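Local coordinates for penaeus monodon metallodensovirus major capsid protein (Penaeus monodon metallodensovirus, PDB 6WH7) that forms the icosahedral capsid of a shrimp-infecting densovirus, with sixty copies assembling into the shell that probably encloses the viral genome, at residues K65-R73 and S181-V189. Sequence-based numbering, arbitrary orientation.
Sequences KLRNFVNIR and SSMRELDYV
In the jelly-roll sandwich of this parvoviral capsid protein, the inner side of strand 59-75 is covered by the loop that links strand 169-179 to strand 189-191, and the meeting of L66, N68, V70 and I72 with R184 and L186 illustrates how a loop can pack against the inner face of a sheet. These four strand residues alternate with R67 and F69, which point away from the loop and pack on neighbouring subunits, F69 on Y210 of one. R184 reaches along the strand to L66. Its chain extends from the backbone and then bends at chi3 (62°), bringing the guanidinium against L66, whose CB lies over one face, 3.7 Å from R184 CZ and nearer the border of the group than its centre. N68 CB approaches the same group at its edge, 3.7 Å from R184 NH2. Within this buried setting R184 NH1 is hydrogen-bonded to T295 OG1 and F90 O, partners that tie the arginine to the adjoining strand 287-302 and to helix 88-92, while R184 NH2 lies 3.1 Å from L66 O. With CG of N68 anti to the backbone N (chi1 -175°), its amide is carried to the loop backbone, N68 ND2 standing 3.2 Å from R184 O. Further along, packing becomes apolar: L186, also resting on I81 and I83 of strand 79-83, sets its CB 3.9 Å from V70 CG1. At the far end, I72 turns its CG1 to L186 O at 3.8 Å.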
# COMPACT_ATOMS: atom_id res chain seq x y z
N LYS A 65 -24.14 77.36 -43.79
CA LYS A 65 -25.44 76.93 -43.30
C LYS A 65 -26.36 78.14 -43.27
O LYS A 65 -26.02 79.15 -42.67
CB LYS A 65 -25.32 76.29 -41.92
CG LYS A 65 -24.53 75.01 -41.93
CD LYS A 65 -24.17 74.54 -40.56
CE LYS A 65 -25.39 74.18 -39.76
NZ LYS A 65 -25.01 73.70 -38.40
N LEU A 66 -27.50 78.04 -43.94
CA LEU A 66 -28.46 79.12 -44.01
C LEU A 66 -29.84 78.58 -43.68
O LEU A 66 -30.20 77.48 -44.09
CB LEU A 66 -28.47 79.76 -45.39
CG LEU A 66 -27.24 80.55 -45.80
CD1 LEU A 66 -27.36 80.94 -47.25
CD2 LEU A 66 -27.11 81.77 -44.94
N ARG A 67 -30.61 79.37 -42.95
CA ARG A 67 -31.94 78.97 -42.50
C ARG A 67 -32.96 80.00 -42.95
O ARG A 67 -32.68 81.20 -42.99
CB ARG A 67 -31.98 78.78 -41.00
CG ARG A 67 -33.32 78.39 -40.46
CD ARG A 67 -33.23 78.06 -39.00
NE ARG A 67 -32.73 79.17 -38.21
CZ ARG A 67 -31.52 79.22 -37.69
NH1 ARG A 67 -30.69 78.20 -37.88
NH2 ARG A 67 -31.13 80.26 -36.99
N ASN A 68 -34.14 79.51 -43.29
CA ASN A 68 -35.14 80.28 -44.00
C ASN A 68 -36.51 79.73 -43.66
O ASN A 68 -36.67 78.53 -43.44
CB ASN A 68 -34.85 80.20 -45.50
CG ASN A 68 -35.75 81.05 -46.30
OD1 ASN A 68 -36.18 82.10 -45.85
ND2 ASN A 68 -36.07 80.59 -47.50
N PHE A 69 -37.51 80.60 -43.62
CA PHE A 69 -38.90 80.17 -43.59
C PHE A 69 -39.47 80.21 -44.99
O PHE A 69 -39.21 81.15 -45.75
CB PHE A 69 -39.76 81.03 -42.67
CG PHE A 69 -39.44 80.90 -41.22
CD1 PHE A 69 -39.89 79.81 -40.51
CD2 PHE A 69 -38.73 81.87 -40.56
CE1 PHE A 69 -39.62 79.69 -39.18
CE2 PHE A 69 -38.45 81.75 -39.23
CZ PHE A 69 -38.90 80.66 -38.54
N VAL A 70 -40.25 79.20 -45.33
CA VAL A 70 -40.86 79.08 -46.64
C VAL A 70 -42.37 79.08 -46.47
O VAL A 70 -42.90 78.35 -45.63
CB VAL A 70 -40.39 77.81 -47.37
CG1 VAL A 70 -41.08 77.70 -48.71
CG2 VAL A 70 -38.90 77.82 -47.53
N ASN A 71 -43.05 79.90 -47.25
CA ASN A 71 -44.51 79.93 -47.31
C ASN A 71 -44.93 79.57 -48.73
O ASN A 71 -44.71 80.34 -49.66
CB ASN A 71 -45.05 81.30 -46.92
CG ASN A 71 -45.04 81.51 -45.44
OD1 ASN A 71 -45.23 80.59 -44.66
ND2 ASN A 71 -44.77 82.74 -45.02
N ILE A 72 -45.55 78.41 -48.88
CA ILE A 72 -46.06 77.96 -50.17
C ILE A 72 -47.55 78.22 -50.20
O ILE A 72 -48.30 77.66 -49.39
CB ILE A 72 -45.75 76.47 -50.40
CG1 ILE A 72 -44.24 76.28 -50.51
CG2 ILE A 72 -46.43 75.98 -51.65
CD1 ILE A 72 -43.85 74.86 -50.52
N ARG A 73 -47.99 79.06 -51.12
CA ARG A 73 -49.39 79.45 -51.18
C ARG A 73 -49.88 79.46 -52.61
O ARG A 73 -49.12 79.70 -53.55
CB ARG A 73 -49.62 80.82 -50.56
CG ARG A 73 -49.46 80.85 -49.08
CD ARG A 73 -49.84 82.20 -48.58
NE ARG A 73 -51.21 82.50 -48.99
CZ ARG A 73 -52.29 82.05 -48.38
NH1 ARG A 73 -52.18 81.27 -47.32
NH2 ARG A 73 -53.49 82.37 -48.83
N SER A 181 -33.57 85.97 -57.32
CA SER A 181 -33.52 86.57 -56.00
C SER A 181 -34.56 85.99 -55.06
O SER A 181 -34.52 86.27 -53.86
CB SER A 181 -33.72 88.08 -56.09
OG SER A 181 -35.02 88.37 -56.58
N SER A 182 -35.51 85.24 -55.59
CA SER A 182 -36.54 84.59 -54.81
C SER A 182 -36.21 83.14 -54.49
O SER A 182 -37.08 82.41 -54.02
CB SER A 182 -37.87 84.68 -55.54
OG SER A 182 -38.89 84.13 -54.75
N MET A 183 -34.98 82.71 -54.79
CA MET A 183 -34.68 81.29 -54.90
C MET A 183 -34.97 80.52 -53.61
O MET A 183 -35.57 79.44 -53.65
CB MET A 183 -33.22 81.11 -55.30
CG MET A 183 -32.84 79.67 -55.55
SD MET A 183 -31.17 79.51 -56.18
CE MET A 183 -31.41 80.10 -57.84
N ARG A 184 -34.55 81.05 -52.46
CA ARG A 184 -34.60 80.23 -51.26
C ARG A 184 -36.00 80.08 -50.69
O ARG A 184 -36.35 79.00 -50.21
CB ARG A 184 -33.66 80.75 -50.19
CG ARG A 184 -32.22 80.41 -50.44
CD ARG A 184 -31.40 80.87 -49.29
NE ARG A 184 -31.80 80.19 -48.07
CZ ARG A 184 -31.32 79.02 -47.67
NH1 ARG A 184 -30.41 78.41 -48.40
NH2 ARG A 184 -31.75 78.48 -46.55
N GLU A 185 -36.82 81.12 -50.70
CA GLU A 185 -38.22 80.88 -50.39
C GLU A 185 -38.84 80.23 -51.61
O GLU A 185 -38.78 80.78 -52.71
CB GLU A 185 -38.96 82.16 -50.00
CG GLU A 185 -39.30 83.16 -51.09
CD GLU A 185 -38.12 84.01 -51.46
OE1 GLU A 185 -37.01 83.69 -51.02
OE2 GLU A 185 -38.32 85.01 -52.17
N LEU A 186 -39.40 79.04 -51.44
CA LEU A 186 -39.53 78.17 -52.59
C LEU A 186 -40.85 78.54 -53.24
O LEU A 186 -41.92 78.06 -52.88
CB LEU A 186 -39.50 76.72 -52.13
CG LEU A 186 -38.25 76.34 -51.35
CD1 LEU A 186 -38.43 75.03 -50.65
CD2 LEU A 186 -37.06 76.27 -52.27
N ASP A 187 -40.76 79.44 -54.22
CA ASP A 187 -41.90 79.90 -54.99
C ASP A 187 -41.91 79.43 -56.43
O ASP A 187 -42.81 79.82 -57.17
CB ASP A 187 -41.97 81.43 -54.93
CG ASP A 187 -40.71 82.08 -55.40
OD1 ASP A 187 -39.71 81.37 -55.57
OD2 ASP A 187 -40.73 83.31 -55.61
N TYR A 188 -40.93 78.65 -56.86
CA TYR A 188 -40.87 78.32 -58.28
C TYR A 188 -41.92 77.26 -58.56
O TYR A 188 -41.80 76.13 -58.10
CB TYR A 188 -39.49 77.82 -58.68
CG TYR A 188 -38.37 78.80 -58.48
CD1 TYR A 188 -38.59 80.16 -58.55
CD2 TYR A 188 -37.07 78.37 -58.30
CE1 TYR A 188 -37.57 81.05 -58.38
CE2 TYR A 188 -36.04 79.25 -58.15
CZ TYR A 188 -36.29 80.59 -58.19
OH TYR A 188 -35.27 81.48 -58.04
N VAL A 189 -42.93 77.61 -59.35
CA VAL A 189 -44.06 76.75 -59.60
C VAL A 189 -44.00 76.28 -61.04
O VAL A 189 -43.78 77.08 -61.95
CB VAL A 189 -45.40 77.45 -59.30
CG1 VAL A 189 -45.54 77.72 -57.84
CG2 VAL A 189 -45.48 78.74 -60.02